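PDB 5FJZ: coatomer subunit delta from Saccharomyces cerevisiae, which probably serves the COPI vesicle coat in Golgi-to-ER retrograde transport, its mu-homology domain, present here, binding a tryptophan-based motif of Dsl1. Local coordinates for residues G14-V22 with S235-V244; S36-N47 with D101-V112. All coordinates share one frame; numbering follows the deposited sequence.

Overall arrangement
Both contacts lie in the same half of the elongated mu-homology domain, their centres about 9 Å apart. Contact 2 is nested along the chain inside the loop that contact 1 closes. Strands 15-27 and 33-46 are neighbours in the large mixed sheet, so 36-47 is flanked by 14-22 and by 101-112. Contact 2 thus joins strands within that sheet, whereas contact 1 packs its face against strand 241-246 of the small sheet and the turn before it. The two also meet through side chains: Glu21 of contact 1 accepts a probable hydrogen bond from Trp109 of contact 2. The buried turn of contact 1 is thereby tied to strand 104-113, which receives the Dsl1 peptide.

Contact 1: residues G14-V22 with S235-V244; sequences GILISIKEV and SFTGMAIQSV
Ile19 lays its CG2 methyl over the CB of Ser235 and against the bent chain of Met239, crossing the latter at about a right angle (CG2 to Met239 CG, 3.7 Å). This is face-to-face packing of a beta sandwich: strand 15-22 belongs to the large mixed sheet and strand 241-244 to a three-stranded one, and their axes run nearly antiparallel (159°), 10.4 Å apart. At that separation no backbone bonds join them, and side chains fill the interval. Alternate residues of 15-22 point inward, and beta-branched isoleucine suits these places by offering two carbon branches from an extended backbone. Ile17 meets Val244 tip to tip, its CD1 3.8 Å from Val244 CG2, and also reaches Ile241. Ile15 CD1 continues the row, 3.8 Å from Val244 CG1. Leu56 and Leu58 of strand 54-58 extend the same apolar layer.

Polar chemistry takes over at the other end. There a type I turn from Ser235 to Gly238 receives the buried carboxylate of Glu21. With CG anti to the carbonyl carbon (chi1 -64°) and the chain extended beyond it, Glu21 delivers both oxygens to the turn. OE1 accepts the Thr237 N-H through its syn lone pair at 3.1 Å. OE2 takes a weak bond from Ser235 OG, 3.1 Å away, and one from Thr237 OG1 that is modelled so short that its exact length is doubtful; Trp109 NE1 gives OE2 a third donor. Serine and threonine suit this turn because their short hydroxyls can donate to an acid lying against it, probably stabilising its charge. The positive phi of Gly238 (97°) itself calls for a residue without CB. The turn is tied internally: Ser235 OG accepts the backbone N-H of Met239 at 2.9 Å.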
loop_
_atom_site.group_PDB
_atom_site.type_symbol
_atom_site.label_atom_id
_atom_site.label_comp_id
_atom_site.label_asym_id
_atom_site.label_seq_id
_atom_site.Cartn_x
_atom_site.Cartn_y
_atom_site.Cartn_z
ATOM N N GLY A 14 30.750 -14.884 -5.059
ATOM C CA GLY A 14 31.002 -15.296 -3.697
ATOM C C GLY A 14 30.358 -14.371 -2.687
ATOM O O GLY A 14 29.362 -14.712 -1.993
ATOM N N ILE A 15 30.925 -13.193 -2.577
ATOM C CA ILE A 15 30.363 -12.075 -1.822
ATOM C C ILE A 15 30.062 -10.939 -2.773
ATOM O O ILE A 15 30.939 -10.489 -3.514
ATOM C CB ILE A 15 31.312 -11.548 -0.722
ATOM C CG1 ILE A 15 31.487 -12.644 0.348
ATOM C CG2 ILE A 15 30.748 -10.303 -0.061
ATOM C CD1 ILE A 15 32.447 -12.323 1.445
ATOM N N LEU A 16 28.829 -10.410 -2.691
ATOM C CA LEU A 16 28.479 -9.204 -3.415
ATOM C C LEU A 16 27.817 -8.249 -2.503
ATOM O O LEU A 16 26.779 -8.589 -1.883
ATOM C CB LEU A 16 27.568 -9.523 -4.627
ATOM C CG LEU A 16 27.098 -8.320 -5.443
ATOM C CD1 LEU A 16 28.267 -7.662 -6.205
ATOM C CD2 LEU A 16 26.094 -8.785 -6.466
ATOM N N ILE A 17 28.380 -7.024 -2.418
ATOM C CA ILE A 17 27.839 -5.986 -1.573
ATOM C C ILE A 17 27.198 -4.914 -2.445
ATOM O O ILE A 17 27.809 -4.459 -3.415
ATOM C CB ILE A 17 28.961 -5.365 -0.679
ATOM C CG1 ILE A 17 29.498 -6.402 0.326
ATOM C CG2 ILE A 17 28.438 -4.126 0.002
ATOM C CD1 ILE A 17 30.856 -6.024 0.858
ATOM N N SER A 18 25.942 -4.544 -2.138
ATOM C CA SER A 18 25.214 -3.553 -2.899
ATOM C C SER A 18 24.932 -2.370 -2.001
ATOM O O SER A 18 24.353 -2.517 -0.927
ATOM C CB SER A 18 23.919 -4.138 -3.445
ATOM O OG SER A 18 23.239 -3.156 -4.186
ATOM N N ILE A 19 25.345 -1.155 -2.441
ATOM C CA ILE A 19 25.052 0.022 -1.691
ATOM C C ILE A 19 24.046 0.828 -2.504
ATOM O O ILE A 19 24.384 1.329 -3.634
ATOM C CB ILE A 19 26.343 0.835 -1.468
ATOM C CG1 ILE A 19 27.376 0.000 -0.691
ATOM C CG2 ILE A 19 26.072 2.128 -0.719
ATOM C CD1 ILE A 19 28.774 0.619 -0.637
ATOM N N LYS A 20 22.813 0.885 -2.009
ATOM C CA LYS A 20 21.702 1.418 -2.834
ATOM C C LYS A 20 21.149 2.647 -2.213
ATOM O O LYS A 20 20.797 2.626 -1.022
ATOM C CB LYS A 20 20.622 0.342 -2.944
ATOM C CG LYS A 20 21.006 -0.868 -3.774
ATOM C CD LYS A 20 19.887 -1.944 -3.741
ATOM C CE LYS A 20 19.966 -2.822 -4.966
ATOM N NZ LYS A 20 19.230 -4.116 -4.776
ATOM N N GLU A 21 21.140 3.762 -2.931
ATOM C CA GLU A 21 20.552 5.026 -2.451
ATOM C C GLU A 21 19.418 5.502 -3.311
ATOM O O GLU A 21 19.403 5.308 -4.574
ATOM C CB GLU A 21 21.606 6.128 -2.244
ATOM C CG GLU A 21 22.552 5.683 -1.148
ATOM C CD GLU A 21 23.697 6.608 -0.849
ATOM O OE1 GLU A 21 24.098 7.367 -1.777
ATOM O OE2 GLU A 21 24.159 6.608 0.319
ATOM N N VAL A 22 18.379 5.982 -2.653
ATOM C CA VAL A 22 17.171 6.512 -3.305
ATOM C C VAL A 22 16.906 7.933 -2.851
ATOM O O VAL A 22 17.003 8.237 -1.692
ATOM C CB VAL A 22 15.941 5.670 -2.914
ATOM C CG1 VAL A 22 14.661 6.235 -3.490
ATOM C CG2 VAL A 22 16.128 4.246 -3.339
ATOM N N SER A 235 29.169 5.261 -2.982
ATOM C CA SER A 235 27.822 5.780 -3.210
ATOM C C SER A 235 27.785 7.288 -3.315
ATOM O O SER A 235 28.768 7.992 -2.939
ATOM C CB SER A 235 26.844 5.360 -2.043
ATOM O OG SER A 235 27.002 6.213 -0.886
ATOM N N PHE A 236 26.623 7.799 -3.692
ATOM C CA PHE A 236 26.328 9.239 -3.646
ATOM C C PHE A 236 26.743 9.923 -2.331
ATOM O O PHE A 236 27.284 11.019 -2.339
ATOM C CB PHE A 236 24.848 9.575 -4.041
ATOM C CG PHE A 236 24.513 11.076 -4.106
ATOM C CD1 PHE A 236 25.096 11.931 -5.081
ATOM C CD2 PHE A 236 23.552 11.632 -3.258
ATOM C CE1 PHE A 236 24.745 13.284 -5.160
ATOM C CE2 PHE A 236 23.196 12.997 -3.342
ATOM C CZ PHE A 236 23.798 13.821 -4.273
ATOM N N THR A 237 26.398 9.352 -1.207
ATOM C CA THR A 237 26.686 10.062 0.073
ATOM C C THR A 237 28.099 9.698 0.547
ATOM O O THR A 237 28.497 10.115 1.621
ATOM C CB THR A 237 25.704 9.689 1.152
ATOM O OG1 THR A 237 25.753 8.263 1.299
ATOM C CG2 THR A 237 24.310 10.170 0.782
ATOM N N GLY A 238 28.830 8.893 -0.215
ATOM C CA GLY A 238 30.177 8.437 0.230
ATOM C C GLY A 238 30.297 7.085 0.893
ATOM O O GLY A 238 31.356 6.739 1.367
ATOM N N MET A 239 29.205 6.300 1.004
ATOM C CA MET A 239 29.322 4.974 1.557
ATOM C C MET A 239 30.150 4.054 0.657
ATOM O O MET A 239 30.017 4.062 -0.563
ATOM C CB MET A 239 27.863 4.413 1.803
ATOM C CG MET A 239 27.709 2.998 2.479
ATOM S SD MET A 239 28.489 2.696 4.083
ATOM C CE MET A 239 27.589 3.837 5.132
ATOM N N ALA A 240 30.993 3.248 1.296
ATOM C CA ALA A 240 31.932 2.386 0.573
ATOM C C ALA A 240 32.527 1.364 1.573
ATOM O O ALA A 240 32.413 1.500 2.761
ATOM C CB ALA A 240 33.043 3.238 -0.030
ATOM N N ILE A 241 33.151 0.323 1.018
ATOM C CA ILE A 241 33.695 -0.774 1.751
ATOM C C ILE A 241 35.231 -0.691 1.668
ATOM O O ILE A 241 35.799 -0.447 0.598
ATOM C CB ILE A 241 33.270 -2.093 1.110
ATOM C CG1 ILE A 241 31.744 -2.202 1.093
ATOM C CG2 ILE A 241 33.889 -3.298 1.849
ATOM C CD1 ILE A 241 31.072 -2.112 2.437
ATOM N N GLN A 242 35.850 -0.943 2.795
ATOM C CA GLN A 242 37.339 -0.980 2.882
ATOM C C GLN A 242 37.874 -2.376 2.681
ATOM O O GLN A 242 38.808 -2.614 1.936
ATOM C CB GLN A 242 37.630 -0.591 4.292
ATOM C CG GLN A 242 39.038 -0.731 4.702
ATOM C CD GLN A 242 39.347 0.622 5.278
ATOM O OE1 GLN A 242 39.405 0.799 6.487
ATOM N NE2 GLN A 242 39.404 1.662 4.374
ATOM N N SER A 243 37.261 -3.332 3.368
ATOM C CA SER A 243 37.636 -4.702 3.141
ATOM C C SER A 243 36.529 -5.602 3.675
ATOM O O SER A 243 35.604 -5.182 4.415
ATOM C CB SER A 243 38.933 -5.069 3.860
ATOM O OG SER A 243 38.758 -4.831 5.258
ATOM N N VAL A 244 36.684 -6.863 3.313
ATOM C CA VAL A 244 35.917 -7.923 3.914
ATOM C C VAL A 244 36.939 -8.966 4.485
ATOM O O VAL A 244 37.907 -9.326 3.825
ATOM C CB VAL A 244 35.022 -8.581 2.855
ATOM C CG1 VAL A 244 34.242 -9.743 3.503
ATOM C CG2 VAL A 244 34.010 -7.604 2.262
#

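Contact 2: residues S36-N47 with D101-V112; sequences SELKGVLELRIN and DQSLGVLRWRKV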
loop_
_atom_site.group_PDB
_atom_site.type_symbol
_atom_site.label_atom_id
_atom_site.label_comp_id
_atom_site.label_asym_id
_atom_site.label_seq_id
_atom_site.Cartn_x
_atom_site.Cartn_y
_atom_site.Cartn_z
ATOM N N SER A 36 13.944 17.475 0.397
ATOM C CA SER A 36 14.617 16.351 -0.121
ATOM C C SER A 36 14.778 15.286 0.974
ATOM O O SER A 36 14.780 15.560 2.170
ATOM C CB SER A 36 15.958 16.666 -0.866
ATOM O OG SER A 36 16.869 17.372 -0.025
ATOM N N GLU A 37 14.954 14.059 0.530
ATOM C CA GLU A 37 15.125 12.934 1.403
ATOM C C GLU A 37 15.838 11.831 0.693
ATOM O O GLU A 37 15.444 11.374 -0.396
ATOM C CB GLU A 37 13.788 12.454 1.941
ATOM C CG GLU A 37 13.874 11.171 2.796
ATOM C CD GLU A 37 12.520 10.485 2.979
ATOM O OE1 GLU A 37 11.720 10.354 2.009
ATOM O OE2 GLU A 37 12.237 10.089 4.124
ATOM N N LEU A 38 16.943 11.411 1.277
ATOM C CA LEU A 38 17.771 10.350 0.778
ATOM C C LEU A 38 17.612 9.116 1.694
ATOM O O LEU A 38 17.826 9.212 2.894
ATOM C CB LEU A 38 19.231 10.819 0.695
ATOM C CG LEU A 38 20.477 9.983 0.298
ATOM C CD1 LEU A 38 20.705 8.594 1.015
ATOM C CD2 LEU A 38 20.669 9.816 -1.202
ATOM N N LYS A 39 17.435 7.953 1.099
ATOM C CA LYS A 39 17.373 6.684 1.856
ATOM C C LYS A 39 18.352 5.775 1.364
ATOM O O LYS A 39 18.557 5.674 0.113
ATOM C CB LYS A 39 15.966 6.093 1.714
ATOM C CG LYS A 39 14.919 6.905 2.422
ATOM C CD LYS A 39 13.497 6.401 2.090
ATOM C CE LYS A 39 12.919 5.521 3.170
ATOM N NZ LYS A 39 11.414 5.608 3.147
ATOM N N GLY A 40 19.077 5.092 2.240
ATOM C CA GLY A 40 20.069 4.112 1.733
ATOM C C GLY A 40 20.008 2.786 2.412
ATOM O O GLY A 40 19.571 2.724 3.533
ATOM N N VAL A 41 20.518 1.771 1.745
ATOM C CA VAL A 41 20.669 0.459 2.343
ATOM C C VAL A 41 21.928 -0.154 1.862
ATOM O O VAL A 41 22.317 -0.020 0.664
ATOM C CB VAL A 41 19.385 -0.435 2.045
ATOM C CG1 VAL A 41 19.276 -0.817 0.581
ATOM C CG2 VAL A 41 19.474 -1.775 2.766
ATOM N N LEU A 42 22.572 -0.948 2.731
ATOM C CA LEU A 42 23.674 -1.774 2.404
ATOM C C LEU A 42 23.204 -3.235 2.446
ATOM O O LEU A 42 22.762 -3.703 3.469
ATOM C CB LEU A 42 24.746 -1.509 3.446
ATOM C CG LEU A 42 26.002 -2.132 2.898
ATOM C CD1 LEU A 42 27.266 -1.426 3.237
ATOM C CD2 LEU A 42 26.089 -3.519 3.415
ATOM N N GLU A 43 23.244 -3.912 1.303
ATOM C CA GLU A 43 22.795 -5.279 1.155
ATOM C C GLU A 43 23.994 -6.181 0.910
ATOM O O GLU A 43 24.940 -5.838 0.165
ATOM C CB GLU A 43 21.857 -5.415 -0.022
ATOM C CG GLU A 43 20.514 -4.766 0.211
ATOM C CD GLU A 43 19.571 -4.890 -0.973
ATOM O OE1 GLU A 43 19.961 -5.418 -2.033
ATOM O OE2 GLU A 43 18.432 -4.441 -0.843
ATOM N N LEU A 44 23.956 -7.339 1.533
ATOM C CA LEU A 44 24.961 -8.372 1.390
ATOM C C LEU A 44 24.360 -9.625 0.766
ATOM O O LEU A 44 23.318 -10.068 1.227
ATOM C CB LEU A 44 25.514 -8.665 2.833
ATOM C CG LEU A 44 26.530 -9.783 2.971
ATOM C CD1 LEU A 44 27.743 -9.447 2.148
ATOM C CD2 LEU A 44 26.881 -9.964 4.456
ATOM N N ARG A 45 24.995 -10.148 -0.277
ATOM C CA ARG A 45 24.664 -11.418 -0.885
ATOM C C ARG A 45 25.901 -12.312 -0.740
ATOM O O ARG A 45 27.035 -11.951 -1.141
ATOM C CB ARG A 45 24.278 -11.283 -2.306
ATOM C CG ARG A 45 22.897 -10.717 -2.617
ATOM C CD ARG A 45 22.734 -10.384 -4.093
ATOM N NE ARG A 45 23.000 -11.519 -4.981
ATOM C CZ ARG A 45 23.080 -11.462 -6.326
ATOM N NH1 ARG A 45 22.917 -10.319 -6.935
ATOM N NH2 ARG A 45 23.321 -12.540 -7.053
ATOM N N ILE A 46 25.677 -13.495 -0.220
ATOM C CA ILE A 46 26.693 -14.510 -0.134
ATOM C C ILE A 46 26.241 -15.832 -0.737
ATOM O O ILE A 46 25.161 -16.325 -0.438
ATOM C CB ILE A 46 27.136 -14.732 1.303
ATOM C CG1 ILE A 46 27.652 -13.407 1.870
ATOM C CG2 ILE A 46 28.268 -15.753 1.342
ATOM C CD1 ILE A 46 28.040 -13.472 3.312
ATOM N N ASN A 47 27.042 -16.392 -1.640
ATOM C CA ASN A 47 26.615 -17.613 -2.287
ATOM C C ASN A 47 27.632 -18.730 -2.183
ATOM O O ASN A 47 27.443 -19.765 -2.790
ATOM C CB ASN A 47 26.177 -17.345 -3.720
ATOM C CG ASN A 47 27.318 -17.035 -4.647
ATOM O OD1 ASN A 47 28.522 -17.067 -4.288
ATOM N ND2 ASN A 47 26.951 -16.857 -5.874
ATOM N N ASP A 101 22.613 -16.863 -1.509
ATOM C CA ASP A 101 22.505 -15.728 -2.364
ATOM C C ASP A 101 21.269 -14.860 -2.099
ATOM O O ASP A 101 20.754 -14.262 -2.990
ATOM C CB ASP A 101 22.544 -16.131 -3.815
ATOM C CG ASP A 101 23.309 -15.127 -4.687
ATOM O OD1 ASP A 101 23.895 -14.187 -4.171
ATOM O OD2 ASP A 101 23.291 -15.285 -5.922
ATOM N N GLN A 102 20.833 -14.800 -0.867
ATOM C CA GLN A 102 19.723 -13.908 -0.453
ATOM C C GLN A 102 20.228 -12.535 -0.179
ATOM O O GLN A 102 21.351 -12.348 0.377
ATOM C CB GLN A 102 19.024 -14.373 0.819
ATOM C CG GLN A 102 18.631 -15.839 0.801
ATOM C CD GLN A 102 19.610 -16.760 1.527
ATOM O OE1 GLN A 102 20.840 -16.557 1.519
ATOM N NE2 GLN A 102 19.076 -17.808 2.116
ATOM N N SER A 103 19.416 -11.551 -0.527
ATOM C CA SER A 103 19.835 -10.140 -0.335
ATOM C C SER A 103 19.571 -9.811 1.123
ATOM O O SER A 103 18.406 -9.765 1.588
ATOM C CB SER A 103 19.091 -9.137 -1.244
ATOM O OG SER A 103 19.392 -9.339 -2.627
ATOM N N LEU A 104 20.624 -9.582 1.861
ATOM C CA LEU A 104 20.527 -9.348 3.286
ATOM C C LEU A 104 20.775 -7.867 3.580
ATOM O O LEU A 104 21.899 -7.374 3.390
ATOM C CB LEU A 104 21.521 -10.186 4.040
ATOM C CG LEU A 104 21.569 -11.644 3.715
ATOM C CD1 LEU A 104 22.751 -12.289 4.444
ATOM C CD2 LEU A 104 20.284 -12.388 4.074
ATOM N N GLY A 105 19.715 -7.138 3.943
ATOM C CA GLY A 105 19.801 -5.713 4.349
ATOM C C GLY A 105 20.448 -5.607 5.716
ATOM O O GLY A 105 19.956 -6.220 6.703
ATOM N N VAL A 106 21.622 -5.012 5.790
ATOM C CA VAL A 106 22.369 -5.049 7.074
ATOM C C VAL A 106 22.416 -3.691 7.735
ATOM O O VAL A 106 22.646 -3.575 8.932
ATOM C CB VAL A 106 23.768 -5.703 6.967
ATOM C CG1 VAL A 106 23.674 -7.213 6.631
ATOM C CG2 VAL A 106 24.718 -4.967 6.063
ATOM N N LEU A 107 22.302 -2.659 6.930
ATOM C CA LEU A 107 22.439 -1.316 7.405
ATOM C C LEU A 107 21.589 -0.412 6.543
ATOM O O LEU A 107 21.536 -0.582 5.304
ATOM C CB LEU A 107 23.941 -0.896 7.357
ATOM C CG LEU A 107 24.227 0.541 7.774
ATOM C CD1 LEU A 107 24.119 0.653 9.299
ATOM C CD2 LEU A 107 25.671 0.884 7.354
ATOM N N ARG A 108 20.942 0.539 7.154
ATOM C CA ARG A 108 20.115 1.544 6.476
ATOM C C ARG A 108 20.388 2.933 7.054
ATOM O O ARG A 108 20.895 3.084 8.184
ATOM C CB ARG A 108 18.624 1.283 6.816
ATOM C CG ARG A 108 18.040 0.161 6.024
ATOM C CD ARG A 108 16.666 -0.133 6.599
ATOM N NE ARG A 108 15.892 -0.961 5.670
ATOM C CZ ARG A 108 14.736 -1.539 5.995
ATOM N NH1 ARG A 108 14.221 -1.405 7.233
ATOM N NH2 ARG A 108 14.097 -2.269 5.093
ATOM N N TRP A 109 20.106 3.946 6.248
ATOM C CA TRP A 109 20.320 5.326 6.592
ATOM C C TRP A 109 19.277 6.163 5.924
ATOM O O TRP A 109 18.695 5.769 4.949
ATOM C CB TRP A 109 21.789 5.762 6.324
ATOM C CG TRP A 109 22.294 5.593 4.940
ATOM C CD1 TRP A 109 22.380 6.573 3.975
ATOM C CD2 TRP A 109 22.848 4.413 4.382
ATOM N NE1 TRP A 109 22.949 6.003 2.796
ATOM C CE2 TRP A 109 23.291 4.707 3.066
ATOM C CE3 TRP A 109 23.161 3.142 4.904
ATOM C CZ2 TRP A 109 23.790 3.765 2.271
ATOM C CZ3 TRP A 109 23.683 2.232 4.089
ATOM C CH2 TRP A 109 23.992 2.503 2.812
ATOM N N ARG A 110 19.062 7.359 6.453
ATOM C CA ARG A 110 18.121 8.303 5.917
ATOM C C ARG A 110 18.490 9.707 6.331
ATOM O O ARG A 110 18.720 9.959 7.516
ATOM C CB ARG A 110 16.720 8.008 6.457
ATOM C CG ARG A 110 15.633 8.843 5.814
ATOM C CD ARG A 110 14.241 8.296 6.119
ATOM N NE ARG A 110 13.809 8.699 7.416
ATOM C CZ ARG A 110 13.182 9.833 7.694
ATOM N NH1 ARG A 110 12.751 10.623 6.751
ATOM N NH2 ARG A 110 12.823 10.116 8.928
ATOM N N LYS A 111 18.435 10.622 5.389
ATOM C CA LYS A 111 18.720 12.007 5.735
ATOM C C LYS A 111 17.801 12.874 4.973
ATOM O O LYS A 111 17.432 12.566 3.811
ATOM C CB LYS A 111 20.191 12.352 5.437
ATOM C CG LYS A 111 20.437 13.774 5.810
ATOM C CD LYS A 111 21.893 14.073 6.045
ATOM C CE LYS A 111 22.095 15.550 6.286
ATOM N NZ LYS A 111 23.537 15.749 6.292
ATOM N N VAL A 112 17.384 13.955 5.629
ATOM C CA VAL A 112 16.480 14.902 5.083
ATOM C C VAL A 112 17.137 16.270 4.930
ATOM O O VAL A 112 18.024 16.667 5.702
ATOM C CB VAL A 112 15.143 15.061 5.829
ATOM C CG1 VAL A 112 14.398 13.736 6.007
ATOM C CG2 VAL A 112 15.255 15.898 7.081
HETATM O O HOH W 1 21.417 -7.658 -2.850
HETATM O O HOH W 2 23.228 -14.174 1.046
#
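Arg45 grips Asp101 side-on, Arg45 NE giving to Asp101 OD1 (2.9 Å) and NH2 to OD2 (3.0 Å). Both oxygens lie near the guanidinium plane, but NE meets OD1 from above the carboxylate plane. A water links Ser103 OG to Glu43 OE1; Ser103 also bonds Asn183 of a second subunit, and Glu43 pairs with Lys20. From Leu104 onward the segments pair antiparallel, interrupted by a beta bulge whose extra residue is Val106. Leu42 O accepts from Val106 N (2.9 Å) and Leu42 N gives to Leu107 O, shifting the register by one so that Gly105 pairs with Glu43. The Val106 and Leu42 branches touch, modelled closer than usual, a doubtful fit. Arg108 lies alongside Val41. Trp109, with CG between its backbone N and carbonyl carbon (chi1 57°), folds its indole over Gly40, whose CA forms a CH-pi contact 3.7 Å from the centroid of the five-membered ring of Trp109. Having no CB, Gly40 lets the indole lie directly on its backbone. Arg110 NH1 makes a salt bridge to the anti side of Glu37 OE2 (2.7 Å), carboxylate and guanidinium planes almost perpendicular; Glu26 of a third subunit shares this guanidinium. Val112 ends the pairing beside Glu37.

Strand 33-46 thus takes the inner backbone bonds of 104-113; the bulge is consistent with fixing Gly105, Val106 and Arg108 where aromatic side chains of the bound peptide meet them.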